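Nucleoside-diphosphate sugar epimerase (SulA family) (Corynebacterium glutamicum, PDB 3OH8) is probably an NAD(P)-dependent epimerase acting on nucleotide sugars, though its substrate is not established. Local coordinates at residues I9-E14 and Q128-L133. Residues are numbered along the deposited sequence; the frame is centred on the assembly and turned at random.
Sequences IPFPRE and QLIEDL
Ile9, the last residue of strand 3-9, reaches across to helix 119-139 with both of its branches. Its CG1 stands anti to its own carbonyl carbon, and chi1 and chi2 (-59° and -67°) together carry CD1 to the helix, 3.7 Å from Leu129 CD1 and 4.0 Å from Ile130 CB. The other branch, CG2, meets Leu133 CD1 at 3.6 Å, and both leucine side chains cross the isoleucine at roughly a right angle. This is the tight, buried part of the contact, closed further by Ile105 of strand 102-110, Val16 and Trp19. Phe11 lies beside it, its CE2 3.6 Å from Leu133 CB, while Ile130 CD1 comes to the ring edge, 4.0 Å from that same CE2. The outer side is looser: Pro10 is exposed and Ile130 and Phe11 are only partly covered. No hydrogen bond joins the two segments, and the side-chain contacts are between apolar groups. Pro10 centres an inverse gamma turn that carries the chain from the edge strand towards Pro12, the N-cap of helix 13-21. Ile9, Leu129 and Leu133 belong to the apolar layer between long helix and antiparallel sheet, bordered by the turn, as is typical of a helix-grip (START-like) fold.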
ATOM      1  N   ILE A   9     -13.575  12.859   7.469  1.00 18.33           N
ATOM      2  CA  ILE A   9     -13.131  12.504   6.124  1.00 16.53           C
ATOM      3  C   ILE A   9     -13.817  13.458   5.157  1.00 19.09           C
ATOM      4  O   ILE A   9     -15.049  13.512   5.122  1.00 16.29           O
ATOM      5  CB  ILE A   9     -13.561  11.069   5.765  1.00 13.74           C
ATOM      6  CG1 ILE A   9     -12.979  10.055   6.765  1.00 19.00           C
ATOM      7  CG2 ILE A   9     -13.136  10.718   4.337  1.00 12.15           C
ATOM      8  CD1 ILE A   9     -11.480   9.929   6.707  1.00 24.46           C
ATOM      9  N   PRO A  10     -13.030  14.219   4.373  1.00 19.48           N
ATOM     10  CA  PRO A  10     -13.629  15.253   3.523  1.00 16.19           C
ATOM     11  C   PRO A  10     -14.226  14.669   2.249  1.00 18.49           C
ATOM     12  O   PRO A  10     -13.929  15.151   1.163  1.00 19.66           O
ATOM     13  CB  PRO A  10     -12.439  16.155   3.185  1.00 19.52           C
ATOM     14  CG  PRO A  10     -11.260  15.198   3.143  1.00 19.92           C
ATOM     15  CD  PRO A  10     -11.561  14.139   4.203  1.00 13.64           C
ATOM     16  N   PHE A  11     -15.062  13.646   2.392  1.00 17.70           N
ATOM     17  CA  PHE A  11     -15.761  13.042   1.263  1.00 16.66           C
ATOM     18  C   PHE A  11     -17.164  12.644   1.728  1.00 14.17           C
ATOM     19  O   PHE A  11     -17.359  12.376   2.906  1.00 14.40           O
ATOM     20  CB  PHE A  11     -14.982  11.831   0.734  1.00 14.94           C
ATOM     21  CG  PHE A  11     -13.683  12.205   0.080  1.00 17.83           C
ATOM     22  CD1 PHE A  11     -13.668  12.692  -1.215  1.00 19.87           C
ATOM     23  CD2 PHE A  11     -12.487  12.129   0.781  1.00 12.71           C
ATOM     24  CE1 PHE A  11     -12.488  13.073  -1.806  1.00 22.47           C
ATOM     25  CE2 PHE A  11     -11.293  12.503   0.192  1.00 17.20           C
ATOM     26  CZ  PHE A  11     -11.292  12.979  -1.102  1.00 19.42           C
ATOM     27  N   PRO A  12     -18.136  12.612   0.800  1.00 16.66           N
ATOM     28  CA  PRO A  12     -19.542  12.307   1.112  1.00 21.15           C
ATOM     29  C   PRO A  12     -19.691  10.952   1.795  1.00 20.22           C
ATOM     30  O   PRO A  12     -18.990  10.010   1.427  1.00 21.60           O
ATOM     31  CB  PRO A  12     -20.204  12.267  -0.269  1.00 22.37           C
ATOM     32  CG  PRO A  12     -19.334  13.144  -1.124  1.00 23.29           C
ATOM     33  CD  PRO A  12     -17.931  12.907  -0.629  1.00 17.62           C
ATOM     34  N   ARG A  13     -20.598  10.849   2.763  1.00 15.87           N
ATOM     35  CA  ARG A  13     -20.764   9.607   3.514  1.00 17.72           C
ATOM     36  C   ARG A  13     -21.119   8.436   2.594  1.00 20.00           C
ATOM     37  O   ARG A  13     -20.724   7.295   2.830  1.00 19.39           O
ATOM     38  CB  ARG A  13     -21.825   9.772   4.615  1.00 21.62           C
ATOM     39  CG  ARG A  13     -22.095   8.488   5.407  1.00 21.48           C
ATOM     40  CD  ARG A  13     -22.923   8.764   6.667  1.00 19.05           C
ATOM     41  NE  ARG A  13     -24.156   9.500   6.377  1.00 18.91           N
ATOM     42  CZ  ARG A  13     -25.364   8.945   6.274  1.00 25.21           C
ATOM     43  NH1 ARG A  13     -25.521   7.640   6.452  1.00 25.63           N
ATOM     44  NH2 ARG A  13     -26.425   9.701   6.008  1.00 26.43           N
ATOM     45  N   GLU A  14     -21.868   8.708   1.542  1.00 17.89           N
ATOM     46  CA  GLU A  14     -22.191   7.645   0.595  1.00 23.42           C
ATOM     47  C   GLU A  14     -20.921   7.063  -0.060  1.00 19.56           C
ATOM     48  O   GLU A  14     -20.795   5.849  -0.225  1.00 16.35           O
ATOM     49  CB  GLU A  14     -23.163   8.173  -0.457  1.00 35.66           C
ATOM     50  CG  GLU A  14     -23.577   7.169  -1.506  1.00 46.36           C
ATOM     51  CD  GLU A  14     -24.374   7.816  -2.628  1.00 57.38           C
ATOM     52  OE1 GLU A  14     -25.042   8.840  -2.370  1.00 58.04           O
ATOM     53  OE2 GLU A  14     -24.329   7.307  -3.768  1.00 62.52           O
ATOM     54  N   GLN A 128      -4.700   6.204   6.674  1.00 15.95           N
ATOM     55  CA  GLN A 128      -4.732   5.380   5.469  1.00 12.60           C
ATOM     56  C   GLN A 128      -6.021   5.602   4.693  1.00 13.31           C
ATOM     57  O   GLN A 128      -6.011   5.722   3.470  1.00 16.58           O
ATOM     58  CB  GLN A 128      -4.579   3.891   5.810  1.00 12.21           C
ATOM     59  CG  GLN A 128      -4.399   2.999   4.581  1.00 12.05           C
ATOM     60  CD  GLN A 128      -3.003   3.124   3.979  1.00 17.45           C
ATOM     61  OE1 GLN A 128      -2.086   3.661   4.603  1.00 21.38           O
ATOM     62  NE2 GLN A 128      -2.829   2.587   2.789  1.00 19.95           N
ATOM     63  N   LEU A 129      -7.138   5.643   5.404  1.00 12.36           N
ATOM     64  CA  LEU A 129      -8.427   5.896   4.769  1.00 14.53           C
ATOM     65  C   LEU A 129      -8.424   7.231   4.050  1.00 11.30           C
ATOM     66  O   LEU A 129      -8.830   7.326   2.881  1.00 15.42           O
ATOM     67  CB  LEU A 129      -9.545   5.939   5.826  1.00 15.39           C
ATOM     68  CG  LEU A 129     -10.949   5.477   5.420  1.00 22.68           C
ATOM     69  CD1 LEU A 129     -12.060   6.346   6.049  1.00 19.01           C
ATOM     70  CD2 LEU A 129     -11.124   5.366   3.926  1.00 18.18           C
ATOM     71  N   ILE A 130      -8.011   8.279   4.760  1.00 13.12           N
ATOM     72  CA  ILE A 130      -8.084   9.618   4.193  1.00 17.30           C
ATOM     73  C   ILE A 130      -7.127   9.742   3.004  1.00 18.12           C
ATOM     74  O   ILE A 130      -7.480  10.313   1.969  1.00 13.09           O
ATOM     75  CB  ILE A 130      -7.854  10.747   5.260  1.00 21.99           C
ATOM     76  CG1 ILE A 130      -8.179  12.111   4.664  1.00 31.72           C
ATOM     77  CG2 ILE A 130      -6.417  10.783   5.753  1.00 22.95           C
ATOM     78  CD1 ILE A 130      -9.299  12.071   3.670  1.00 41.09           C
ATOM     79  N   GLU A 131      -5.936   9.167   3.129  1.00 17.71           N
ATOM     80  CA  GLU A 131      -4.978   9.261   2.032  1.00 14.88           C
ATOM     81  C   GLU A 131      -5.453   8.465   0.823  1.00 13.94           C
ATOM     82  O   GLU A 131      -5.318   8.918  -0.310  1.00 12.81           O
ATOM     83  CB  GLU A 131      -3.575   8.843   2.466  1.00 14.12           C
ATOM     84  CG  GLU A 131      -2.999   9.753   3.533  1.00 17.85           C
ATOM     85  CD  GLU A 131      -2.867  11.206   3.069  1.00 30.48           C
ATOM     86  OE1 GLU A 131      -2.661  11.436   1.856  1.00 26.33           O
ATOM     87  OE2 GLU A 131      -2.964  12.117   3.922  1.00 36.66           O
ATOM     88  N   ASP A 132      -6.033   7.296   1.070  1.00 12.52           N
ATOM     89  CA  ASP A 132      -6.575   6.481  -0.023  1.00 11.08           C
ATOM     90  C   ASP A 132      -7.649   7.211  -0.815  1.00 16.07           C
ATOM     91  O   ASP A 132      -7.644   7.196  -2.044  1.00 16.01           O
ATOM     92  CB  ASP A 132      -7.157   5.175   0.515  1.00 10.92           C
ATOM     93  CG  ASP A 132      -6.157   4.036   0.466  1.00 16.40           C
ATOM     94  OD1 ASP A 132      -4.941   4.326   0.462  1.00 15.94           O
ATOM     95  OD2 ASP A 132      -6.584   2.866   0.431  1.00 16.14           O
ATOM     96  N   LEU A 133      -8.592   7.818  -0.107  1.00 12.80           N
ATOM     97  CA  LEU A 133      -9.677   8.528  -0.762  1.00 15.74           C
ATOM     98  C   LEU A 133      -9.166   9.769  -1.496  1.00 11.68           C
ATOM     99  O   LEU A 133      -9.597  10.055  -2.605  1.00 15.34           O
ATOM    100  CB  LEU A 133     -10.754   8.900   0.261  1.00 12.34           C
ATOM    101  CG  LEU A 133     -11.559   7.704   0.797  1.00 17.29           C
ATOM    102  CD1 LEU A 133     -12.422   8.147   1.963  1.00 17.50           C
ATOM    103  CD2 LEU A 133     -12.425   7.058  -0.305  1.00 13.79           C
TER